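Side-chain contacts in kirola (Actinidia deliciosa, PDB 4IGV), which is a kiwifruit allergen of the ripening-related, Bet v 1-like protein family and, like relatives of that fold, may bind small hydrophobic ligands: residues 14-17 against 18-21; 20-23 against 24-28; 28-31 against 32-36; 90-93 against 94-98; 136-139 against 140-144. One frame throughout, in Å; residues are numbered along the deposited sequence. Where two conformers were deposited one is given.

Contact 1. Residues 14-17 against 18-21; sequences LSDG and IVFY
Asp16 O is gripped by two amides of the first helical turn, Phe20 N at 3.2 Å and, through a weak, strongly bent bond, Val19 N. The Phe20 bond is the regular i to i+4 link, continued when Tyr21 N donates to Gly17 O at 3.0 Å with the N-H nearly straight at 170°. The same aspartate caps the helix with its side chain. Its CG stands anti to its own backbone N (chi1 -168°), which brings OD1 to the first turn, where it accepts from Ile18 N at 2.9 Å. That N-H comes from above the carboxylate plane, about 50° out of it. This is an N-cap: a first-turn amide that the helix itself cannot satisfy is taken up by the residue just before the helix, and the negative charge would probably suit the positive end of the helix dipole. Ile18 lies alongside Asp16, and Asp16 CB rests 3.8 Å from Val19 CG2, both on the exposed side. Gly17 N is held by Asn112 OD1 of strand 112-122, joining this cap to the sheet. From the same turn Phe20 reaches inward between strand 96-107 and helix 131-145, while Tyr21 OH bonds to Ser82 O of strand 82-88.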
loop_
_atom_site.group_PDB
_atom_site.type_symbol
_atom_site.label_atom_id
_atom_site.label_comp_id
_atom_site.label_asym_id
_atom_site.label_seq_id
_atom_site.Cartn_x
_atom_site.Cartn_y
_atom_site.Cartn_z
ATOM N N LEU A 14 -7.374 8.211 13.096
ATOM C CA LEU A 14 -8.511 8.443 13.953
ATOM C C LEU A 14 -9.407 7.223 14.021
ATOM O O LEU A 14 -10.222 7.120 14.938
ATOM C CB LEU A 14 -9.276 9.688 13.505
ATOM C CG LEU A 14 -9.300 10.807 14.558
ATOM C CD1 LEU A 14 -9.566 12.148 13.913
ATOM C CD2 LEU A 14 -10.342 10.524 15.667
ATOM N N SER A 15 -9.228 6.289 13.095
ATOM C CA SER A 15 -10.047 5.138 13.043
ATOM C C SER A 15 -9.353 3.943 13.746
ATOM O O SER A 15 -8.288 4.070 14.250
ATOM C CB SER A 15 -10.365 4.847 11.595
ATOM O OG SER A 15 -9.192 4.553 10.864
ATOM N N ASP A 16 -10.024 2.817 13.845
ATOM C CA ASP A 16 -9.475 1.675 14.557
ATOM C C ASP A 16 -8.425 1.003 13.699
ATOM O O ASP A 16 -8.677 0.614 12.588
ATOM C CB ASP A 16 -10.621 0.704 14.820
ATOM C CG ASP A 16 -10.282 -0.438 15.820
ATOM O OD1 ASP A 16 -9.102 -0.777 16.090
ATOM O OD2 ASP A 16 -11.267 -1.003 16.363
ATOM N N GLY A 17 -7.263 0.821 14.274
ATOM C CA GLY A 17 -6.187 0.102 13.627
ATOM C C GLY A 17 -6.536 -1.311 13.269
ATOM O O GLY A 17 -6.002 -1.853 12.312
ATOM N N ILE A 18 -7.354 -1.962 14.090
ATOM C CA ILE A 18 -7.740 -3.345 13.771
ATOM C C ILE A 18 -8.455 -3.390 12.443
ATOM O O ILE A 18 -8.234 -4.281 11.605
ATOM C CB ILE A 18 -8.536 -3.993 14.888
ATOM C CG1 ILE A 18 -7.724 -4.091 16.185
ATOM C CG2 ILE A 18 -9.001 -5.435 14.464
ATOM C CD1 ILE A 18 -8.617 -4.360 17.487
ATOM N N VAL A 19 -9.325 -2.424 12.209
ATOM C CA VAL A 19 -10.050 -2.345 10.956
ATOM C C VAL A 19 -9.113 -1.986 9.786
ATOM O O VAL A 19 -9.200 -2.567 8.720
ATOM C CB VAL A 19 -11.212 -1.375 11.076
ATOM C CG1 VAL A 19 -12.005 -1.404 9.814
ATOM C CG2 VAL A 19 -12.092 -1.759 12.268
ATOM N N PHE A 20 -8.130 -1.137 10.016
ATOM C CA PHE A 20 -7.211 -0.778 8.966
ATOM C C PHE A 20 -6.429 -1.986 8.517
ATOM O O PHE A 20 -6.248 -2.251 7.337
ATOM C CB PHE A 20 -6.281 0.320 9.493
ATOM C CG PHE A 20 -5.659 1.121 8.420
ATOM C CD1 PHE A 20 -6.218 2.308 8.019
ATOM C CD2 PHE A 20 -4.515 0.653 7.749
ATOM C CE1 PHE A 20 -5.635 3.087 7.020
ATOM C CE2 PHE A 20 -3.909 1.392 6.741
ATOM C CZ PHE A 20 -4.493 2.619 6.341
ATOM N N TYR A 21 -5.944 -2.767 9.489
ATOM C CA TYR A 21 -5.244 -3.988 9.120
ATOM C C TYR A 21 -6.139 -5.017 8.449
ATOM O O TYR A 21 -5.707 -5.682 7.514
ATOM C CB TYR A 21 -4.512 -4.596 10.319
ATOM C CG TYR A 21 -3.527 -5.690 9.904
ATOM C CD1 TYR A 21 -2.434 -5.427 9.108
ATOM C CD2 TYR A 21 -3.735 -6.983 10.259
ATOM C CE1 TYR A 21 -1.553 -6.449 8.721
ATOM C CE2 TYR A 21 -2.912 -8.011 9.930
ATOM C CZ TYR A 21 -1.819 -7.774 9.140
ATOM O OH TYR A 21 -0.953 -8.802 8.791
#

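Contact 2. Residues 20-23 against 24-28; sequences FYEI and FRYRL
Phe20 and Phe24, one helical turn apart, make the dense side of this contact. Their rings point the same way with planes 19° apart but are slid so far apart that they barely overlap, and Phe20 CE2 comes within 3.3 Å of Phe24 CE1. Phe20 O lies at the edge of the Phe24 ring, in its plane, while accepting the backbone bond from Phe24 N. Arg25 CB sits over one face of the Tyr21 ring, 4.2 Å from its centroid, a CH-pi contact. The arginine chain is extended from CG to NE and carries NE past the ring to donate to Gly50 O. In the Bet v 1-like fold, helix 17-25 is one of two short helices that pack, with the long C-terminal helix, against the concave side of the curved sheet; here Phe20, Ile23 and Phe24 touch Ile144 of helix 131-145. The outer side is looser. Glu22 bends at chi2 (76°), and its OE1 approaches Tyr26 CD1 at 3.9 Å, while OE2 lies 3.8 Å from Arg27 CD and 5.2 Å from Arg27 NE, too far for a salt bridge. Glu22 O takes Tyr26 N at 2.8 Å and, weakly, Arg27 N.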
loop_
_atom_site.group_PDB
_atom_site.type_symbol
_atom_site.label_atom_id
_atom_site.label_comp_id
_atom_site.label_asym_id
_atom_site.label_seq_id
_atom_site.Cartn_x
_atom_site.Cartn_y
_atom_site.Cartn_z
ATOM N N PHE A 20 -8.130 -1.137 10.016
ATOM C CA PHE A 20 -7.211 -0.778 8.966
ATOM C C PHE A 20 -6.429 -1.986 8.517
ATOM O O PHE A 20 -6.248 -2.251 7.337
ATOM C CB PHE A 20 -6.281 0.320 9.493
ATOM C CG PHE A 20 -5.659 1.121 8.420
ATOM C CD1 PHE A 20 -6.218 2.308 8.019
ATOM C CD2 PHE A 20 -4.515 0.653 7.749
ATOM C CE1 PHE A 20 -5.635 3.087 7.020
ATOM C CE2 PHE A 20 -3.909 1.392 6.741
ATOM C CZ PHE A 20 -4.493 2.619 6.341
ATOM N N TYR A 21 -5.944 -2.767 9.489
ATOM C CA TYR A 21 -5.244 -3.988 9.120
ATOM C C TYR A 21 -6.139 -5.017 8.449
ATOM O O TYR A 21 -5.707 -5.682 7.514
ATOM C CB TYR A 21 -4.512 -4.596 10.319
ATOM C CG TYR A 21 -3.527 -5.690 9.904
ATOM C CD1 TYR A 21 -2.434 -5.427 9.108
ATOM C CD2 TYR A 21 -3.735 -6.983 10.259
ATOM C CE1 TYR A 21 -1.553 -6.449 8.721
ATOM C CE2 TYR A 21 -2.912 -8.011 9.930
ATOM C CZ TYR A 21 -1.819 -7.774 9.140
ATOM O OH TYR A 21 -0.953 -8.802 8.791
ATOM N N GLU A 22 -7.354 -5.149 8.899
ATOM C CA GLU A 22 -8.345 -6.028 8.251
ATOM C C GLU A 22 -8.425 -5.690 6.771
ATOM O O GLU A 22 -8.476 -6.591 5.894
ATOM C CB GLU A 22 -9.729 -5.803 8.896
ATOM C CG GLU A 22 -10.937 -6.498 8.175
ATOM C CD GLU A 22 -10.897 -7.929 8.501
ATOM O OE1 GLU A 22 -9.980 -8.346 9.303
ATOM O OE2 GLU A 22 -11.882 -8.602 8.051
ATOM N N ILE A 23 -8.514 -4.403 6.472
ATOM C CA ILE A 23 -8.610 -3.956 5.083
ATOM C C ILE A 23 -7.375 -4.359 4.306
ATOM O O ILE A 23 -7.447 -4.930 3.224
ATOM C CB ILE A 23 -8.889 -2.439 4.970
ATOM C CG1 ILE A 23 -10.251 -2.158 5.583
ATOM C CG2 ILE A 23 -8.712 -1.953 3.495
ATOM C CD1 ILE A 23 -10.468 -0.641 5.878
ATOM N N PHE A 24 -6.195 -4.025 4.801
ATOM C CA PHE A 24 -4.973 -4.284 4.055
ATOM C C PHE A 24 -4.584 -5.734 3.934
ATOM O O PHE A 24 -3.944 -6.124 2.960
ATOM C CB PHE A 24 -3.830 -3.413 4.581
ATOM C CG PHE A 24 -3.889 -2.022 3.971
ATOM C CD1 PHE A 24 -4.660 -1.052 4.480
ATOM C CD2 PHE A 24 -3.305 -1.799 2.736
ATOM C CE1 PHE A 24 -4.749 0.171 3.845
ATOM C CE2 PHE A 24 -3.397 -0.549 2.117
ATOM C CZ PHE A 24 -4.127 0.412 2.702
ATOM N N ARG A 25 -4.974 -6.542 4.910
ATOM C CA ARG A 25 -4.719 -7.958 4.852
ATOM C C ARG A 25 -5.835 -8.702 4.122
ATOM O O ARG A 25 -5.542 -9.352 3.122
ATOM C CB ARG A 25 -4.505 -8.573 6.243
ATOM C CG ARG A 25 -4.195 -10.047 6.158
ATOM C CD ARG A 25 -3.902 -10.725 7.471
ATOM N NE ARG A 25 -3.691 -12.151 7.243
ATOM C CZ ARG A 25 -3.598 -13.059 8.191
ATOM N NH1 ARG A 25 -3.581 -12.693 9.445
ATOM N NH2 ARG A 25 -3.381 -14.324 7.881
ATOM N N TYR A 26 -7.066 -8.650 4.619
ATOM C CA TYR A 26 -8.102 -9.517 4.134
ATOM C C TYR A 26 -9.122 -8.903 3.183
ATOM O O TYR A 26 -9.803 -9.657 2.457
ATOM C CB TYR A 26 -8.860 -10.051 5.326
ATOM C CG TYR A 26 -8.194 -11.161 6.078
ATOM C CD1 TYR A 26 -7.849 -10.993 7.387
ATOM C CD2 TYR A 26 -8.034 -12.391 5.493
ATOM C CE1 TYR A 26 -7.277 -12.045 8.129
ATOM C CE2 TYR A 26 -7.457 -13.443 6.209
ATOM C CZ TYR A 26 -7.117 -13.217 7.524
ATOM O OH TYR A 26 -6.608 -14.327 8.227
ATOM N N ARG A 27 -9.292 -7.597 3.180
ATOM C CA ARG A 27 -10.383 -7.001 2.389
ATOM C C ARG A 27 -9.882 -5.795 1.604
ATOM O O ARG A 27 -10.510 -4.732 1.574
ATOM C CB ARG A 27 -11.571 -6.643 3.279
ATOM C CG ARG A 27 -12.139 -7.807 4.092
ATOM C CD ARG A 27 -13.463 -7.578 4.735
ATOM N NE ARG A 27 -14.510 -7.405 3.719
ATOM C CZ ARG A 27 -15.665 -6.771 3.881
ATOM N NH1 ARG A 27 -15.942 -6.260 5.048
ATOM N NH2 ARG A 27 -16.540 -6.655 2.871
ATOM N N LEU A 28 -8.813 -6.011 0.849
ATOM C CA LEU A 28 -8.124 -4.921 0.202
ATOM C C LEU A 28 -8.991 -4.258 -0.861
ATOM O O LEU A 28 -8.870 -3.055 -1.134
ATOM C CB LEU A 28 -6.759 -5.394 -0.351
ATOM C CG LEU A 28 -5.756 -4.311 -0.773
ATOM C CD1 LEU A 28 -5.375 -3.333 0.351
ATOM C CD2 LEU A 28 -4.525 -4.989 -1.350
#

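Contact 3. Residues 28-31 against 32-36; sequences LYLI and SEMSP
Leu30 meets Met34 and Glu33 along one turn of a short helix, and the two partners approach it differently. Met34 runs back over the turn: its CG is anti to the carbonyl carbon (chi1 -58°) and the rest of the chain is extended, so that CG passes 3.3 Å from Leu30 O and the terminal CE ends 4.1 Å from Leu30 CB. Glu33 instead lies side by side with Leu30, both pointing the same way, and its OE2 comes only to 4.0 Å from Leu30 CD2, a loose touch on the exposed flank. In the backbone Leu30 O accepts from Met34 N at 3.0 Å. The bonds at the two ends are less regular. Ser32 N reaches Tyr29 O over three residues, as in a 3-10 turn, and Ser35 N meets Ile31 O as the chain leaves helical geometry. Helix 30-34 is the second of the two consecutive short helices that a Bet v 1-like fold places between its first and second strands. Ile31 and Met34 both pack on Ile23 of the preceding helix 17-25, and Ile31 also touches Ile39 and Val42 of strand 39-46. Met34 and Glu33 touch Tyr147 beyond the C-terminal helix, whereas Ser35 OG bonds to Asp143 OD2 on that helix. At the other end, Tyr29 OH pairs with Arg27 NE and its ring meets Trp49 edge-to-face.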
loop_
_atom_site.group_PDB
_atom_site.type_symbol
_atom_site.label_atom_id
_atom_site.label_comp_id
_atom_site.label_asym_id
_atom_site.label_seq_id
_atom_site.Cartn_x
_atom_site.Cartn_y
_atom_site.Cartn_z
ATOM N N LEU A 28 -8.813 -6.011 0.849
ATOM C CA LEU A 28 -8.124 -4.921 0.202
ATOM C C LEU A 28 -8.991 -4.258 -0.861
ATOM O O LEU A 28 -8.870 -3.055 -1.134
ATOM C CB LEU A 28 -6.759 -5.394 -0.351
ATOM C CG LEU A 28 -5.756 -4.311 -0.773
ATOM C CD1 LEU A 28 -5.375 -3.333 0.351
ATOM C CD2 LEU A 28 -4.525 -4.989 -1.350
ATOM N N TYR A 29 -9.897 -5.022 -1.447
ATOM C CA TYR A 29 -10.857 -4.518 -2.399
ATOM C C TYR A 29 -11.708 -3.359 -1.867
ATOM O O TYR A 29 -12.226 -2.558 -2.647
ATOM C CB TYR A 29 -11.764 -5.608 -2.942
ATOM C CG TYR A 29 -12.467 -6.419 -1.873
ATOM C CD1 TYR A 29 -13.637 -5.951 -1.303
ATOM C CD2 TYR A 29 -11.973 -7.622 -1.409
ATOM C CE1 TYR A 29 -14.284 -6.676 -0.328
ATOM C CE2 TYR A 29 -12.611 -8.347 -0.443
ATOM C CZ TYR A 29 -13.772 -7.866 0.113
ATOM O OH TYR A 29 -14.408 -8.632 1.086
ATOM N N LEU A 30 -11.854 -3.251 -0.542
ATOM C CA LEU A 30 -12.650 -2.131 0.001
ATOM C C LEU A 30 -12.028 -0.764 -0.318
ATOM O O LEU A 30 -12.728 0.240 -0.251
ATOM C CB LEU A 30 -12.802 -2.276 1.515
ATOM C CG LEU A 30 -13.663 -3.414 1.959
ATOM C CD1 LEU A 30 -13.650 -3.531 3.465
ATOM C CD2 LEU A 30 -15.126 -3.301 1.457
ATOM N N ILE A 31 -10.732 -0.696 -0.639
ATOM C CA ILE A 31 -10.109 0.614 -0.874
ATOM C C ILE A 31 -10.564 1.241 -2.183
ATOM O O ILE A 31 -10.424 2.457 -2.359
ATOM C CB ILE A 31 -8.558 0.636 -0.757
ATOM C CG1 ILE A 31 -7.882 -0.134 -1.911
ATOM C CG2 ILE A 31 -8.117 0.236 0.696
ATOM C CD1 ILE A 31 -6.347 -0.044 -1.946
ATOM N N SER A 32 -11.086 0.440 -3.110
ATOM C CA SER A 32 -11.777 1.042 -4.267
ATOM C C SER A 32 -12.939 1.899 -3.804
ATOM O O SER A 32 -13.071 3.049 -4.249
ATOM C CB SER A 32 -12.263 -0.041 -5.207
ATOM O OG SER A 32 -11.126 -0.769 -5.616
ATOM N N GLU A 33 -13.743 1.371 -2.882
ATOM C CA GLU A 33 -14.908 2.067 -2.390
ATOM C C GLU A 33 -14.568 3.282 -1.516
ATOM O O GLU A 33 -15.263 4.318 -1.580
ATOM C CB GLU A 33 -15.754 1.045 -1.624
ATOM C CG GLU A 33 -16.713 1.585 -0.644
ATOM C CD GLU A 33 -17.297 0.446 0.216
ATOM O OE1 GLU A 33 -18.156 -0.284 -0.332
ATOM O OE2 GLU A 33 -16.883 0.282 1.401
ATOM N N MET A 34 -13.517 3.144 -0.686
ATOM C CA MET A 34 -13.163 4.151 0.307
ATOM C C MET A 34 -12.305 5.270 -0.235
ATOM O O MET A 34 -12.335 6.397 0.265
ATOM C CB MET A 34 -12.491 3.505 1.512
ATOM C CG MET A 34 -13.393 2.467 2.142
ATOM S SD MET A 34 -12.582 1.567 3.498
ATOM C CE MET A 34 -13.967 0.627 4.145
ATOM N N SER A 35 -11.584 4.983 -1.316
ATOM C CA SER A 35 -10.683 5.985 -1.965
ATOM C C SER A 35 -10.810 5.859 -3.493
ATOM O O SER A 35 -9.836 5.631 -4.221
ATOM C CB SER A 35 -9.219 5.782 -1.539
ATOM O OG SER A 35 -8.427 6.940 -1.766
ATOM N N PRO A 36 -12.025 6.135 -4.027
ATOM C CA PRO A 36 -12.303 5.868 -5.434
ATOM C C PRO A 36 -11.642 6.775 -6.427
ATOM O O PRO A 36 -11.497 6.390 -7.591
ATOM C CB PRO A 36 -13.824 6.003 -5.500
ATOM C CG PRO A 36 -14.144 6.938 -4.389
ATOM C CD PRO A 36 -13.230 6.562 -3.288
#

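Contact 4. Residues 90-93 against 94-98; sequences GDLM and ELYKT
Leu92 packs against Tyr96 in a tight surface turn, where a 3-10 segment joins strand 82-88 to strand 96-107. Leu92 CD2 lies 3.7 Å from Tyr96 CE2, the two side chains crossing at a slant. The backbone supports the same pair: Leu92 O accepts from Tyr96 N at 2.9 Å and from Leu95 N at 3.0 Å, the two amides arriving from different directions. This oxygen also lies at the edge of the Tyr96 ring, near its plane. One step earlier, Glu94 N donates to Asp91 O at 2.9 Å, the three-residue spacing expected of a 3-10 turn. Strands 82-88 and 96-107 are antiparallel neighbours in the curved sheet of the Bet v 1-like fold, and this turn reverses the chain between them. Just after it, Lys97 and Thr98 both face Glu121 of the neighbouring strand 112-122 in a classic beta bulge. Met93 is bent at chi2 (-66°) and chi3, which brings SD to 3.8 Å from Tyr96 O. A water donates to both Met93 O and Tyr96 O, at 2.8 Å from the former, and so bridges the turn. The carboxylates of Asp91 and Glu94 come near on the outer side, with OD1 and OE1 4.2 Å apart; Asp91 OD2 accepts from Thr68 N. The Tyr96 hydroxyl reaches Glu128 O, and its ring meets Phe99 edge-to-face.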
loop_
_atom_site.group_PDB
_atom_site.type_symbol
_atom_site.label_atom_id
_atom_site.label_comp_id
_atom_site.label_asym_id
_atom_site.label_seq_id
_atom_site.Cartn_x
_atom_site.Cartn_y
_atom_site.Cartn_z
ATOM N N GLY A 90 4.152 -3.546 -13.746
ATOM C CA GLY A 90 3.351 -2.340 -13.854
ATOM C C GLY A 90 4.170 -1.129 -14.155
ATOM O O GLY A 90 5.364 -1.207 -14.421
ATOM N N ASP A 91 3.507 0.016 -14.161
ATOM C CA ASP A 91 4.166 1.265 -14.544
ATOM C C ASP A 91 5.415 1.504 -13.701
ATOM O O ASP A 91 6.423 2.005 -14.216
ATOM C CB ASP A 91 3.200 2.446 -14.427
ATOM C CG ASP A 91 2.011 2.320 -15.360
ATOM O OD1 ASP A 91 1.968 3.026 -16.382
ATOM O OD2 ASP A 91 1.097 1.509 -15.114
ATOM N N LEU A 92 5.338 1.245 -12.406
ATOM C CA LEU A 92 6.519 1.473 -11.518
ATOM C C LEU A 92 7.768 0.732 -11.939
ATOM O O LEU A 92 8.905 1.210 -11.726
ATOM C CB LEU A 92 6.172 1.135 -10.057
ATOM C CG LEU A 92 5.372 2.176 -9.282
ATOM C CD1 LEU A 92 4.626 1.642 -8.085
ATOM C CD2 LEU A 92 6.293 3.395 -8.894
ATOM N N MET A 93 7.571 -0.391 -12.612
ATOM C CA MET A 93 8.691 -1.200 -13.060
ATOM C C MET A 93 9.426 -0.563 -14.230
ATOM O O MET A 93 10.473 -1.026 -14.631
ATOM C CB MET A 93 8.210 -2.600 -13.455
ATOM C CG MET A 93 7.615 -3.407 -12.313
ATOM S SD MET A 93 8.847 -3.824 -11.055
ATOM C CE MET A 93 8.465 -2.530 -9.902
ATOM N N GLU A 94 8.872 0.503 -14.784
ATOM C CA GLU A 94 9.564 1.255 -15.825
ATOM C C GLU A 94 10.633 2.147 -15.221
ATOM O O GLU A 94 11.498 2.636 -15.962
ATOM C CB GLU A 94 8.573 2.102 -16.625
ATOM C CG GLU A 94 7.601 1.273 -17.455
ATOM C CD GLU A 94 6.492 2.116 -18.095
ATOM O OE1 GLU A 94 6.053 3.118 -17.483
ATOM O OE2 GLU A 94 6.061 1.776 -19.216
ATOM N N LEU A 95 10.565 2.395 -13.907
ATOM C CA LEU A 95 11.497 3.259 -13.192
ATOM C C LEU A 95 12.339 2.573 -12.129
ATOM O O LEU A 95 13.475 3.006 -11.867
ATOM C CB LEU A 95 10.706 4.397 -12.500
ATOM C CG LEU A 95 9.868 5.337 -13.370
ATOM C CD1 LEU A 95 9.048 6.304 -12.519
ATOM C CD2 LEU A 95 10.801 6.086 -14.304
ATOM N N TYR A 96 11.783 1.530 -11.501
ATOM C CA TYR A 96 12.416 0.777 -10.410
ATOM C C TYR A 96 12.623 -0.668 -10.803
ATOM O O TYR A 96 11.735 -1.315 -11.361
ATOM C CB TYR A 96 11.555 0.882 -9.111
ATOM C CG TYR A 96 11.305 2.307 -8.706
ATOM C CD1 TYR A 96 12.259 3.047 -7.997
ATOM C CD2 TYR A 96 10.131 2.969 -9.075
ATOM C CE1 TYR A 96 12.051 4.386 -7.684
ATOM C CE2 TYR A 96 9.905 4.304 -8.750
ATOM C CZ TYR A 96 10.868 5.010 -8.050
ATOM O OH TYR A 96 10.644 6.362 -7.785
ATOM N N LYS A 97 13.823 -1.170 -10.504
ATOM C CA LYS A 97 14.146 -2.570 -10.659
ATOM C C LYS A 97 13.342 -3.422 -9.701
ATOM O O LYS A 97 12.828 -4.474 -10.055
ATOM C CB LYS A 97 15.639 -2.791 -10.390
ATOM C CG LYS A 97 16.086 -4.217 -10.635
ATOM C CD LYS A 97 17.577 -4.323 -10.587
ATOM C CE LYS A 97 18.031 -5.778 -10.705
ATOM N NZ LYS A 97 19.492 -5.951 -10.480
ATOM N N THR A 98 13.256 -2.945 -8.471
ATOM C CA THR A 98 12.517 -3.586 -7.415
ATOM C C THR A 98 11.804 -2.563 -6.551
ATOM O O THR A 98 12.259 -1.441 -6.403
ATOM C CB THR A 98 13.402 -4.438 -6.486
ATOM O OG1 THR A 98 14.303 -3.629 -5.750
ATOM C CG2 THR A 98 14.237 -5.446 -7.264
HETATM O O HOH W 1 11.920 -3.190 -13.583
#

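Contact 5. Residues 136-139 against 140-144; sequences FCIE and ITKDI
Ile140 CD1 sits over one face of the Phe136 ring, 3.8 Å from its centroid and 30° off the normal, a CH-pi contact one turn apart on the long C-terminal helix of the Bet v 1-like fold. Phe136 has CG anti to its backbone N (chi1 167°), which turns the ring out beside the helix, where the methyl of the following turn meets it; Phe136 CE2 and Ile140 CD1 are 3.4 Å apart. On another side Lys142, extended beyond CG, brings CE to 3.6 Å from Ile138 CG2 in the conformer modelled here. In one of two modelled Glu139 conformers, OE2 stands 3.4 Å from Asp143 OD2. These like charges would probably repel if both are ionised; in that conformer Asn38 ND2 donates to Glu139 OE1, and Ser35 OG bonds to Asp143 OD2. Further out, the Phe136 ring meets that of Tyr60, Cys137 and Ile138 touch Trp116 of strand 112-122, and Thr141 packs on Val11 of strand 4-12. Thr141 OG1 accepts from Trp116 NE1 and donates to Cys137 O at 2.8 Å, reaching that carbonyl from the face opposite to Thr141 N, which donates to it at 3.0 Å.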
loop_
_atom_site.group_PDB
_atom_site.type_symbol
_atom_site.label_atom_id
_atom_site.label_comp_id
_atom_site.label_asym_id
_atom_site.label_seq_id
_atom_site.Cartn_x
_atom_site.Cartn_y
_atom_site.Cartn_z
ATOM N N PHE A 136 0.377 9.531 -2.167
ATOM C CA PHE A 136 -0.796 8.764 -2.579
ATOM C C PHE A 136 -1.256 7.801 -1.492
ATOM O O PHE A 136 -2.418 7.668 -1.172
ATOM C CB PHE A 136 -0.459 8.139 -3.946
ATOM C CG PHE A 136 -1.378 7.061 -4.471
ATOM C CD1 PHE A 136 -2.387 7.345 -5.379
ATOM C CD2 PHE A 136 -1.140 5.767 -4.121
ATOM C CE1 PHE A 136 -3.160 6.297 -5.900
ATOM C CE2 PHE A 136 -1.916 4.742 -4.621
ATOM C CZ PHE A 136 -2.940 5.051 -5.503
ATOM N N CYS A 137 -0.295 7.052 -0.943
ATOM C CA CYS A 137 -0.572 6.105 0.118
ATOM C C CYS A 137 -1.101 6.780 1.371
ATOM O O CYS A 137 -2.020 6.263 2.018
ATOM C CB CYS A 137 0.671 5.296 0.448
ATOM S SG CYS A 137 1.169 4.105 -0.856
ATOM N N ILE A 138 -0.529 7.917 1.725
ATOM C CA ILE A 138 -1.006 8.650 2.887
ATOM C C ILE A 138 -2.431 9.161 2.642
ATOM O O ILE A 138 -3.265 9.158 3.540
ATOM C CB ILE A 138 -0.045 9.766 3.271
ATOM C CG1 ILE A 138 1.307 9.150 3.716
ATOM C CG2 ILE A 138 -0.630 10.624 4.398
ATOM C CD1 ILE A 138 1.224 8.291 4.933
ATOM N N GLU A 139 -2.707 9.558 1.397
ATOM C CA GLU A 139 -4.051 10.056 1.030
ATOM C C GLU A 139 -5.046 8.949 1.190
ATOM O O GLU A 139 -6.105 9.099 1.798
ATOM C CB GLU A 139 -4.137 10.528 -0.434
ATOM C CG GLU A 139 -5.481 11.267 -0.641
ATOM C CD GLU A 139 -5.929 11.511 -2.065
ATOM O OE1 GLU A 139 -5.075 11.646 -2.973
ATOM O OE2 GLU A 139 -7.183 11.587 -2.233
ATOM N N ILE A 140 -4.710 7.792 0.632
ATOM C CA ILE A 140 -5.554 6.602 0.778
ATOM C C ILE A 140 -5.854 6.344 2.256
ATOM O O ILE A 140 -6.993 6.096 2.634
ATOM C CB ILE A 140 -4.967 5.367 0.099
ATOM C CG1 ILE A 140 -5.053 5.552 -1.412
ATOM C CG2 ILE A 140 -5.723 4.114 0.563
ATOM C CD1 ILE A 140 -4.203 4.519 -2.140
ATOM N N THR A 141 -4.815 6.444 3.093
ATOM C CA THR A 141 -4.964 6.241 4.512
ATOM C C THR A 141 -5.982 7.228 5.104
ATOM O O THR A 141 -6.858 6.849 5.877
ATOM C CB THR A 141 -3.599 6.412 5.220
ATOM O OG1 THR A 141 -2.670 5.463 4.664
ATOM C CG2 THR A 141 -3.695 6.223 6.724
ATOM N N LYS A 142 -5.888 8.486 4.719
ATOM C CA LYS A 142 -6.814 9.505 5.208
ATOM C C LYS A 142 -8.238 9.291 4.705
ATOM O O LYS A 142 -9.206 9.514 5.459
ATOM C CB LYS A 142 -6.285 10.896 4.863
ATOM C CG LYS A 142 -5.023 11.269 5.641
ATOM C CD LYS A 142 -4.430 12.558 5.173
ATOM C CE LYS A 142 -3.118 12.835 5.849
ATOM N NZ LYS A 142 -2.556 14.117 5.329
ATOM N N ASP A 143 -8.347 8.801 3.468
ATOM C CA ASP A 143 -9.672 8.462 2.926
ATOM C C ASP A 143 -10.291 7.317 3.719
ATOM O O ASP A 143 -11.477 7.382 4.004
ATOM C CB ASP A 143 -9.576 8.128 1.464
ATOM C CG ASP A 143 -9.411 9.344 0.585
ATOM O OD1 ASP A 143 -9.638 10.495 1.039
ATOM O OD2 ASP A 143 -9.061 9.198 -0.603
ATOM N N ILE A 144 -9.474 6.312 4.076
ATOM C CA ILE A 144 -10.024 5.189 4.842
ATOM C C ILE A 144 -10.455 5.666 6.211
ATOM O O ILE A 144 -11.543 5.342 6.696
ATOM C CB ILE A 144 -9.015 4.050 4.929
ATOM C CG1 ILE A 144 -8.774 3.413 3.568
ATOM C CG2 ILE A 144 -9.449 3.043 6.006
ATOM C CD1 ILE A 144 -7.504 2.510 3.510
#

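In the fold
Contacts 1, 2 and 3 follow one another along the chain, through helix 17-25 then helix 30-34; contact 1 shares Phe20 and Tyr21 with contact 2, which shares Leu28 with contact 3. Contact 5, last in sequence, touches all three: their centres lie about 13, 14 and 10 Å from its own. Both short helices pack on helix 131-145, and the residue just after helix 30-34 is tied to it. Contact 4, between contacts 3 and 5 in sequence, stands apart at a turn of the sheet, its centre about 30 Å from that of contact 1, across the centre of the chain. Helices packed against a curved sheet characterise this family, whose relatives often enclose a hydrophobic pocket.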